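Local coordinates for SspB protein (Streptomyces clavuligerus, PDB 6JUF) that probably acts as a metal-dependent DNase in a phosphorothioation-sensing bacterial system that defends the cell against phages, at residues Ser12-His17 against Glu162-Ala167; Phe20-Gly25 against Thr177-Pro182; Asp96-Asp101 against Arg322-Phe327; Ala255-Glu260 against Ala273-Ala278. One frame throughout, in Å; residues are numbered along the deposited sequence.

Contact 1 (Ser12-His17 against Glu162-Ala167); sequences SSFARH and EGPVEA
Phe14 and Pro164 make the tight part of this contact. Pro164 CG sits over one face of the Phe14 ring, 3.6 Å from its centroid and 19° off the ring normal. This is a CH-pi contact. CG lies toward the CD2 side of the ring, and CD2 is its closest ring atom at 3.4 Å. The two neighbouring ring carbons of the proline also take part: Pro164 CD is 3.5 Å from Phe14 CE2, and Pro164 CB is 3.7 Å from Phe14 CD2. Phe14 CG stands anti to its own carbonyl carbon (chi1 -61°), which sends the ring toward the proline. Phe160 and Ile169 add to the packing round Phe14, and Val156 touches both partners.

The contact loosens toward Ser12. Ser12 OG lies in plane at the edge of the Phe14 ring, but it comes only to 4.3 Å from Pro164 CD. Gly163 approaches the same oxygen through CA, at 4.4 Å. Beyond it Glu162 is exposed. No hydrogen bond joins the two segments.

Val165 holds the N-cap position of helix 166-180. Asp172 OD1 of that helix accepts from Ala15 N and His17 NE2. The next residue in sequence is Glu18, a magnesium ligand of this protein with no metal on this chain. The arrangement is a proline-aromatic CH-pi contact, joining an irregular loop to the residues that lead into helix 166-180.

Contact 2 (Phe20-Gly25 against Thr177-Pro182); sequences FAPRFG and TKMYVP
Lys178 and Met179, in the last turn of helix 166-180, meet Ala21 and Pro22 of the loop that leads into helix 24-34. The segment 177-182 begins with Thr177, whose O accepts from Val181 N at 3.0 Å and whose OG1 bonds to Val173 O one turn back. Lys178 comes next. Its CB lies 4.2 Å from Ala21 CB, while NZ runs on to bond with Thr19 O.

Met179 packs against both Ala21 and Pro22. Its CA is 4.1 Å from Ala21 CB, so the small methyl rests against the helix backbone. A chi1 of 174° turns Met179 CG away from the backbone N, and the chain continues extended, which carries the thioether out to Pro22. SD is 3.7 Å from Pro22 CD, and CE is 4.0 Å from Pro22 CG. The thioether chain and the proline ring cross at about a right angle. These contacts are apolar, with no hydrogen bond between the segments.

Tyr180 follows, with its ring centred under Met179 CG. At Val181 the chain leaves helical geometry. Val181 packs on Met208 of strand 208-211 and Trp219 of strand 218-221. On the other side of the pairing, Pro22 lies against Trp63 of helix 57-66. The end of helix 166-180 thus sits between the three-stranded sheet that includes strands 208-211 and 218-221 and the loop that opens helix 24-34.

Contact 3 (Asp96-Asp101 against Arg322-Phe327); sequences DEDGAD and RSRPNF
The type I turn Asp96-Gly99 approaches the type II turn Arg324-Phe327, with the CA atoms of Asp98 and Phe327 8.3 Å apart. Arg324 bridges the gap. Its chain is extended from CG to NE, and NH1 grips two successive carbonyls. It donates to Asp98 O at 2.8 Å (142° at the hydrogen) and to Gly99 O at 3.0 Å (139°). Both bonds are bent, and NH1 lies above each carbonyl plane rather than on a lone pair.

The receiving turn, in the loop after helix 89-95, has bonds of its own; the other follows helix 306-317. Asp96 OD1 accepts from Asp98 N at 2.9 Å, which makes an Asx turn inside the beta turn. Gly99 N closes the beta turn on Asp96 O. In the other turn, Phe327 N bonds to Arg324 O at 3.1 Å, and Asn326 takes the positive phi that type II requires.

The side chains of Asp98 and Arg324 run antiparallel alongside one another, their carboxylate and guanidinium planes 56° apart. OD1 of Asp98 is 3.8 Å from Arg324 CD, and its 4.5 Å from NH1 is beyond a salt bridge. The two charges probably still attract. Asp98 OD2 instead pairs with Arg92 of helix 89-95. The same OD2 lies at the edge of the Phe327 ring, 4.3 Å from CD1.

Contact 4 (Ala255-Glu260 against Ala273-Ala278); sequences ARLANE and ADIAAA
Glu260 OE2 is held by two groups, at the end of the helix whose Leu257 and Ala258 pack on Ile275. Arg256 NH2 donates to it at 3.1 Å, nearly straight at 165°, in the guanidinium plane and on the syn lone pair. Tyr241 OH of helix 231-243 is its second partner. Arg256 NE also donates to Glu260 OE1, at 2.9 Å, but from 32° out of the carboxylate plane. The arginine therefore grips the carboxylate side-on, one nitrogen to each oxygen. The salt bridge lies where helix 254-259 ends.

The order of helices and strands here is consistent with a winged-helix fold. Helix 231-243 comes first, strand 250-253 follows, and helices 254-259 and 272-285 lie before the hairpin of strands 289-293 and 298-302. The contact joins the latter two helices, much like the helix pair of a helix-turn-helix, with the short helix 264-268 placed between them in the chain. A role in DNA binding is possible but is not established by this packing.

Ile275 reaches across between the helices. With chi1 -65° CG1 points opposite the carbonyl carbon, and the extended arm takes CD1 to the other helix. CG2, the second branch, faces Leu257 CD1 at 4.3 Å. Cys238 of helix 231-243 touches both Leu257 and Ile275, so three helices meet here. All the touching residues are buried. The small side chain of Ala258 probably lets the isoleucine come close to the main chain. Ile275 CD1 lies 4.1 Å from Ala258 CB. The same methyl is 3.8 Å from Leu257 O and 3.6 Å from Ala258 CA.

In the fold
Contacts 1 and 2 both use helix 166-180, one just before its start and one at its end. Their first segments are neighbours in sequence, on either side of Glu18, and lead up to helix 24-34. Their centres are about 19 Å apart. Contact 4 is the fully buried one, and is made by apolar side chains of two helices. The other three are partly buried. Contacts 1 and 2 are also apolar: contact 1 sets a proline on an aromatic ring, contact 2 a loop alanine and proline on a helix end. Contact 3 differs: it joins two turns by hydrogen bonds from an arginine. Contacts 1 and 3 lie on opposite sides of the chain's centre. Contact 4 is nested within the loop that contact 3 closes.

Contact 1 (Ser12-His17 against Glu162-Ala167)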
# COMPACT_ATOMS: atom_id res chain seq x y z
N SER B 12 -5.37 28.27 3.56
CA SER B 12 -4.67 28.59 2.32
C SER B 12 -3.32 27.83 2.32
O SER B 12 -2.29 28.31 2.76
CB SER B 12 -4.44 30.10 2.20
OG SER B 12 -3.80 30.33 0.97
N SER B 13 -3.37 26.58 1.92
CA SER B 13 -2.21 25.74 1.86
C SER B 13 -2.18 25.06 0.50
O SER B 13 -3.06 24.24 0.20
CB SER B 13 -2.25 24.70 3.01
OG SER B 13 -1.10 23.85 2.95
N PHE B 14 -1.15 25.36 -0.31
CA PHE B 14 -1.02 24.81 -1.67
C PHE B 14 0.41 24.32 -1.93
O PHE B 14 1.38 25.02 -1.60
CB PHE B 14 -1.38 25.90 -2.72
CG PHE B 14 -2.80 26.39 -2.58
CD1 PHE B 14 -3.85 25.75 -3.28
CD2 PHE B 14 -3.09 27.43 -1.69
CE1 PHE B 14 -5.16 26.18 -3.06
CE2 PHE B 14 -4.40 27.85 -1.53
CZ PHE B 14 -5.41 27.23 -2.20
N ALA B 15 0.50 23.10 -2.46
CA ALA B 15 1.74 22.49 -2.99
C ALA B 15 2.81 22.29 -1.92
O ALA B 15 3.96 22.13 -2.25
CB ALA B 15 2.29 23.32 -4.16
N ARG B 16 2.45 22.31 -0.64
CA ARG B 16 3.50 22.10 0.41
C ARG B 16 3.98 20.64 0.43
O ARG B 16 5.02 20.34 1.06
CB ARG B 16 2.92 22.44 1.79
CG ARG B 16 2.33 23.84 1.89
CD ARG B 16 3.27 24.83 2.47
NE ARG B 16 2.63 26.15 2.64
CZ ARG B 16 2.73 26.87 3.77
NH1 ARG B 16 3.45 26.41 4.83
NH2 ARG B 16 2.14 28.06 3.86
N HIS B 17 3.27 19.71 -0.24
CA HIS B 17 3.72 18.33 -0.39
C HIS B 17 4.75 18.21 -1.49
O HIS B 17 5.34 17.13 -1.70
CB HIS B 17 2.51 17.46 -0.78
CG HIS B 17 1.61 18.15 -1.80
ND1 HIS B 17 1.97 18.27 -3.12
CD2 HIS B 17 0.38 18.80 -1.66
CE1 HIS B 17 0.96 18.97 -3.77
NE2 HIS B 17 0.02 19.26 -2.86
N GLU B 162 -4.92 36.97 -1.09
CA GLU B 162 -3.46 36.93 -1.12
C GLU B 162 -2.94 35.79 -1.98
O GLU B 162 -2.00 35.96 -2.75
CB GLU B 162 -2.93 36.77 0.32
CG GLU B 162 -1.57 36.07 0.44
CD GLU B 162 -1.46 35.27 1.73
OE1 GLU B 162 -1.74 35.84 2.82
OE2 GLU B 162 -1.08 34.08 1.67
N GLY B 163 -3.62 34.65 -1.88
CA GLY B 163 -3.07 33.32 -2.15
C GLY B 163 -2.16 32.91 -3.31
O GLY B 163 -1.52 33.72 -3.97
N PRO B 164 -2.13 31.60 -3.59
CA PRO B 164 -1.07 30.97 -4.38
C PRO B 164 -1.00 31.39 -5.85
O PRO B 164 -1.94 31.94 -6.44
CB PRO B 164 -1.48 29.48 -4.32
CG PRO B 164 -2.96 29.55 -4.33
CD PRO B 164 -3.20 30.65 -3.30
N VAL B 165 0.14 31.10 -6.43
CA VAL B 165 0.28 31.16 -7.86
C VAL B 165 -0.31 29.90 -8.50
O VAL B 165 -0.44 28.85 -7.85
CB VAL B 165 1.76 31.41 -8.31
CG1 VAL B 165 2.24 32.76 -7.79
CG2 VAL B 165 2.68 30.31 -7.79
N GLU B 166 -0.66 30.02 -9.76
CA GLU B 166 -1.23 28.96 -10.57
C GLU B 166 -0.34 27.71 -10.56
O GLU B 166 -0.83 26.59 -10.46
CB GLU B 166 -1.48 29.48 -11.98
CG GLU B 166 -2.06 28.43 -12.93
CD GLU B 166 -2.32 28.99 -14.30
OE1 GLU B 166 -3.39 29.59 -14.50
OE2 GLU B 166 -1.44 28.88 -15.15
N ALA B 167 0.96 27.91 -10.58
CA ALA B 167 1.90 26.79 -10.61
C ALA B 167 1.73 25.91 -9.39
O ALA B 167 1.87 24.65 -9.49
CB ALA B 167 3.36 27.26 -10.76

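Contact 2 (Phe20-Gly25 against Thr177-Pro182)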
# COMPACT_ATOMS: atom_id res chain seq x y z
N PHE B 20 4.74 15.25 -3.81
CA PHE B 20 4.77 13.90 -3.21
C PHE B 20 3.38 13.52 -2.67
O PHE B 20 2.87 14.21 -1.81
CB PHE B 20 5.71 13.91 -2.01
CG PHE B 20 7.19 14.00 -2.40
CD1 PHE B 20 7.79 12.99 -3.15
CD2 PHE B 20 7.95 15.10 -1.99
CE1 PHE B 20 9.16 13.03 -3.48
CE2 PHE B 20 9.32 15.15 -2.29
CZ PHE B 20 9.90 14.13 -3.05
N ALA B 21 2.82 12.42 -3.21
CA ALA B 21 1.54 11.88 -2.71
C ALA B 21 1.80 11.15 -1.41
O ALA B 21 2.95 10.87 -1.08
CB ALA B 21 0.92 10.99 -3.77
N PRO B 22 0.74 10.86 -0.63
CA PRO B 22 0.99 10.25 0.70
C PRO B 22 1.68 8.88 0.60
O PRO B 22 1.46 8.15 -0.36
CB PRO B 22 -0.43 10.10 1.30
CG PRO B 22 -1.25 11.13 0.55
CD PRO B 22 -0.68 11.20 -0.82
N ARG B 23 2.47 8.54 1.58
CA ARG B 23 3.06 7.23 1.70
C ARG B 23 2.76 6.65 3.08
O ARG B 23 2.76 7.40 4.07
CB ARG B 23 4.61 7.36 1.63
CG ARG B 23 5.13 8.11 0.40
CD ARG B 23 6.63 7.87 0.19
NE ARG B 23 7.13 8.86 -0.76
CZ ARG B 23 8.39 8.92 -1.16
NH1 ARG B 23 9.28 8.08 -0.62
NH2 ARG B 23 8.78 9.88 -2.01
N PHE B 24 2.52 5.32 3.15
CA PHE B 24 2.25 4.75 4.44
C PHE B 24 3.42 4.97 5.44
O PHE B 24 3.23 5.36 6.59
CB PHE B 24 1.96 3.24 4.36
CG PHE B 24 2.00 2.57 5.70
CD1 PHE B 24 0.98 2.82 6.64
CD2 PHE B 24 3.11 1.81 6.09
CE1 PHE B 24 1.07 2.29 7.94
CE2 PHE B 24 3.16 1.25 7.37
CZ PHE B 24 2.14 1.50 8.30
N GLY B 25 4.64 4.68 4.93
CA GLY B 25 5.86 4.82 5.76
C GLY B 25 5.94 6.21 6.38
O GLY B 25 6.36 6.34 7.54
N THR B 177 -3.92 13.54 -8.77
CA THR B 177 -3.93 12.44 -9.76
C THR B 177 -3.05 11.27 -9.29
O THR B 177 -3.51 10.13 -9.29
CB THR B 177 -3.39 12.95 -11.11
OG1 THR B 177 -4.10 14.15 -11.45
CG2 THR B 177 -3.63 11.94 -12.21
N LYS B 178 -1.82 11.55 -8.85
CA LYS B 178 -0.92 10.50 -8.37
C LYS B 178 -1.48 9.76 -7.15
O LYS B 178 -1.19 8.56 -6.97
CB LYS B 178 0.48 11.12 -7.98
CG LYS B 178 1.28 11.47 -9.22
CD LYS B 178 2.73 11.75 -8.90
CE LYS B 178 2.93 13.16 -8.50
NZ LYS B 178 4.36 13.28 -8.13
N MET B 179 -2.29 10.45 -6.34
CA MET B 179 -2.81 9.88 -5.10
C MET B 179 -3.94 8.88 -5.42
O MET B 179 -4.10 7.86 -4.71
CB MET B 179 -3.35 11.00 -4.19
CG MET B 179 -4.06 10.49 -2.91
SD MET B 179 -4.18 11.91 -1.78
CE MET B 179 -5.10 11.10 -0.48
N TYR B 180 -4.77 9.20 -6.41
CA TYR B 180 -6.00 8.42 -6.62
C TYR B 180 -6.09 7.51 -7.85
O TYR B 180 -6.96 6.62 -7.88
CB TYR B 180 -7.25 9.34 -6.63
CG TYR B 180 -7.49 10.08 -5.33
CD1 TYR B 180 -7.99 9.39 -4.19
CD2 TYR B 180 -7.21 11.43 -5.19
CE1 TYR B 180 -8.17 10.07 -2.96
CE2 TYR B 180 -7.39 12.09 -3.99
CZ TYR B 180 -7.88 11.43 -2.88
OH TYR B 180 -8.08 12.12 -1.72
N VAL B 181 -5.31 7.75 -8.91
CA VAL B 181 -5.44 6.98 -10.16
C VAL B 181 -4.48 5.77 -10.15
O VAL B 181 -3.47 5.75 -9.43
CB VAL B 181 -5.19 7.84 -11.45
CG1 VAL B 181 -6.03 9.10 -11.42
CG2 VAL B 181 -3.71 8.14 -11.67
N PRO B 182 -4.83 4.73 -10.93
CA PRO B 182 -3.93 3.56 -10.96
C PRO B 182 -2.54 3.92 -11.43
O PRO B 182 -2.37 4.82 -12.27
CB PRO B 182 -4.61 2.59 -11.96
CG PRO B 182 -6.08 3.02 -11.93
CD PRO B 182 -6.07 4.52 -11.71

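Contact 3 (Asp96-Asp101 against Arg322-Phe327)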
# COMPACT_ATOMS: atom_id res chain seq x y z
N ASP B 96 -1.32 3.71 16.34
CA ASP B 96 -0.51 3.08 17.37
C ASP B 96 -0.44 1.57 17.13
O ASP B 96 -1.38 0.95 16.60
CB ASP B 96 -1.13 3.35 18.72
CG ASP B 96 -0.13 3.19 19.83
OD1 ASP B 96 -0.05 2.06 20.37
OD2 ASP B 96 0.59 4.15 20.13
N GLU B 97 0.67 0.97 17.52
CA GLU B 97 0.75 -0.47 17.49
C GLU B 97 -0.43 -1.11 18.22
O GLU B 97 -0.93 -2.17 17.79
CB GLU B 97 2.12 -0.93 18.06
CG GLU B 97 2.11 -2.03 19.11
CD GLU B 97 3.43 -2.07 19.91
OE1 GLU B 97 3.89 -1.02 20.43
OE2 GLU B 97 4.00 -3.17 20.02
N ASP B 98 -0.92 -0.44 19.25
CA ASP B 98 -2.05 -0.93 20.00
C ASP B 98 -3.44 -0.40 19.49
O ASP B 98 -4.49 -0.65 20.13
CB ASP B 98 -1.72 -0.63 21.48
CG ASP B 98 -2.91 -0.65 22.36
OD1 ASP B 98 -3.51 -1.75 22.48
OD2 ASP B 98 -3.22 0.42 22.94
N GLY B 99 -3.46 0.16 18.29
CA GLY B 99 -4.61 0.93 17.75
C GLY B 99 -5.44 0.18 16.72
O GLY B 99 -5.36 -1.06 16.63
N ALA B 100 -6.29 0.88 15.99
CA ALA B 100 -7.30 0.32 15.14
C ALA B 100 -6.69 -0.41 13.95
O ALA B 100 -7.12 -1.52 13.61
CB ALA B 100 -8.28 1.39 14.62
N ASP B 101 -5.75 0.22 13.27
CA ASP B 101 -5.21 -0.38 12.07
C ASP B 101 -3.85 0.25 11.73
O ASP B 101 -3.71 0.96 10.72
CB ASP B 101 -6.24 -0.21 10.93
CG ASP B 101 -5.89 -0.98 9.65
OD1 ASP B 101 -4.99 -1.82 9.64
OD2 ASP B 101 -6.57 -0.78 8.60
N ARG B 322 -11.22 1.42 22.00
CA ARG B 322 -11.25 2.29 23.21
C ARG B 322 -11.40 1.45 24.51
O ARG B 322 -11.10 1.94 25.59
CB ARG B 322 -12.35 3.36 23.09
CG ARG B 322 -12.13 4.41 22.00
CD ARG B 322 -13.32 5.36 21.85
NE ARG B 322 -14.57 4.61 21.60
CZ ARG B 322 -15.78 5.19 21.56
NH1 ARG B 322 -15.91 6.48 21.68
NH2 ARG B 322 -16.80 4.41 21.37
N SER B 323 -11.87 0.22 24.35
CA SER B 323 -12.06 -0.75 25.44
C SER B 323 -10.82 -1.48 25.88
O SER B 323 -10.83 -2.15 26.93
CB SER B 323 -13.07 -1.81 25.03
OG SER B 323 -14.30 -1.17 24.92
N ARG B 324 -9.76 -1.38 25.10
CA ARG B 324 -8.53 -2.12 25.35
C ARG B 324 -7.90 -1.54 26.60
O ARG B 324 -8.03 -0.32 26.90
CB ARG B 324 -7.55 -2.01 24.18
CG ARG B 324 -8.07 -2.70 22.94
CD ARG B 324 -7.11 -2.61 21.75
NE ARG B 324 -7.83 -3.14 20.60
CZ ARG B 324 -7.44 -3.09 19.33
NH1 ARG B 324 -6.28 -2.54 19.02
NH2 ARG B 324 -8.21 -3.60 18.38
N PRO B 325 -7.21 -2.43 27.35
CA PRO B 325 -6.51 -1.99 28.56
C PRO B 325 -5.62 -0.79 28.30
O PRO B 325 -4.81 -0.82 27.34
CB PRO B 325 -5.67 -3.20 28.95
CG PRO B 325 -6.44 -4.35 28.41
CD PRO B 325 -6.99 -3.86 27.08
N ASN B 326 -5.81 0.26 29.11
CA ASN B 326 -4.91 1.42 29.11
C ASN B 326 -5.01 2.29 27.88
O ASN B 326 -4.13 3.11 27.64
CB ASN B 326 -3.46 0.95 29.26
CG ASN B 326 -3.22 0.21 30.54
OD1 ASN B 326 -3.54 0.69 31.61
ND2 ASN B 326 -2.63 -0.96 30.44
N PHE B 327 -6.07 2.09 27.10
CA PHE B 327 -6.32 3.02 25.98
C PHE B 327 -6.73 4.38 26.50
O PHE B 327 -7.65 4.46 27.28
CB PHE B 327 -7.39 2.50 25.03
CG PHE B 327 -7.47 3.34 23.77
CD1 PHE B 327 -6.68 3.02 22.67
CD2 PHE B 327 -8.23 4.48 23.77
CE1 PHE B 327 -6.72 3.82 21.51
CE2 PHE B 327 -8.27 5.29 22.64
CZ PHE B 327 -7.51 4.96 21.52

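Contact 4 (Ala255-Glu260 against Ala273-Ala278)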
# COMPACT_ATOMS: atom_id res chain seq x y z
N ALA B 255 -30.84 13.73 1.39
CA ALA B 255 -30.50 14.57 0.23
C ALA B 255 -29.25 15.40 0.50
O ALA B 255 -28.38 15.52 -0.39
CB ALA B 255 -31.69 15.50 -0.09
N ARG B 256 -29.16 16.00 1.70
CA ARG B 256 -27.95 16.76 2.09
C ARG B 256 -26.74 15.84 2.23
O ARG B 256 -25.64 16.18 1.76
CB ARG B 256 -28.16 17.51 3.38
CG ARG B 256 -29.04 18.77 3.23
CD ARG B 256 -29.28 19.40 4.58
NE ARG B 256 -28.00 19.83 5.15
CZ ARG B 256 -27.76 20.08 6.43
NH1 ARG B 256 -28.71 19.93 7.36
NH2 ARG B 256 -26.53 20.47 6.80
N LEU B 257 -26.92 14.69 2.87
CA LEU B 257 -25.78 13.75 2.94
C LEU B 257 -25.24 13.34 1.57
O LEU B 257 -24.02 13.21 1.39
CB LEU B 257 -26.12 12.50 3.76
CG LEU B 257 -26.33 12.72 5.28
CD1 LEU B 257 -26.95 11.44 5.85
CD2 LEU B 257 -25.01 13.09 6.00
N ALA B 258 -26.13 13.13 0.60
CA ALA B 258 -25.77 12.71 -0.73
C ALA B 258 -25.22 13.87 -1.56
O ALA B 258 -24.41 13.59 -2.44
CB ALA B 258 -27.02 12.16 -1.44
N ASN B 259 -25.72 15.11 -1.35
CA ASN B 259 -25.45 16.17 -2.34
C ASN B 259 -24.69 17.42 -1.86
O ASN B 259 -24.17 18.19 -2.70
CB ASN B 259 -26.76 16.61 -2.96
CG ASN B 259 -27.47 15.47 -3.65
OD1 ASN B 259 -26.90 14.80 -4.47
ND2 ASN B 259 -28.69 15.22 -3.27
N GLU B 260 -24.73 17.70 -0.55
CA GLU B 260 -24.19 18.93 -0.03
C GLU B 260 -22.67 18.90 -0.15
O GLU B 260 -22.04 17.91 0.19
CB GLU B 260 -24.57 19.12 1.44
CG GLU B 260 -24.35 20.50 2.02
CD GLU B 260 -25.18 20.69 3.26
OE1 GLU B 260 -26.36 21.06 3.13
OE2 GLU B 260 -24.64 20.46 4.35
N ALA B 273 -28.86 6.32 -2.49
CA ALA B 273 -29.39 4.98 -2.19
C ALA B 273 -28.35 4.23 -1.40
O ALA B 273 -28.68 3.45 -0.50
CB ALA B 273 -29.71 4.18 -3.49
N ASP B 274 -27.08 4.41 -1.76
CA ASP B 274 -25.97 3.72 -1.12
C ASP B 274 -25.81 4.20 0.33
O ASP B 274 -25.50 3.42 1.24
CB ASP B 274 -24.66 4.04 -1.86
CG ASP B 274 -24.68 3.57 -3.29
OD1 ASP B 274 -25.18 2.45 -3.51
OD2 ASP B 274 -24.18 4.32 -4.16
N ILE B 275 -25.94 5.50 0.53
CA ILE B 275 -25.88 6.06 1.87
C ILE B 275 -27.06 5.54 2.69
O ILE B 275 -26.91 5.21 3.86
CB ILE B 275 -25.88 7.59 1.80
CG1 ILE B 275 -24.61 8.12 1.11
CG2 ILE B 275 -26.00 8.21 3.17
CD1 ILE B 275 -24.73 9.58 0.70
N ALA B 276 -28.24 5.49 2.08
CA ALA B 276 -29.42 4.99 2.82
C ALA B 276 -29.23 3.56 3.24
O ALA B 276 -29.57 3.18 4.37
CB ALA B 276 -30.66 5.10 1.93
N ALA B 277 -28.70 2.75 2.34
CA ALA B 277 -28.53 1.32 2.65
C ALA B 277 -27.53 1.10 3.78
O ALA B 277 -27.74 0.25 4.66
CB ALA B 277 -28.13 0.52 1.42
N ALA B 278 -26.46 1.89 3.81
CA ALA B 278 -25.48 1.79 4.90
C ALA B 278 -26.10 2.24 6.22
O ALA B 278 -25.88 1.59 7.25
CB ALA B 278 -24.25 2.63 4.59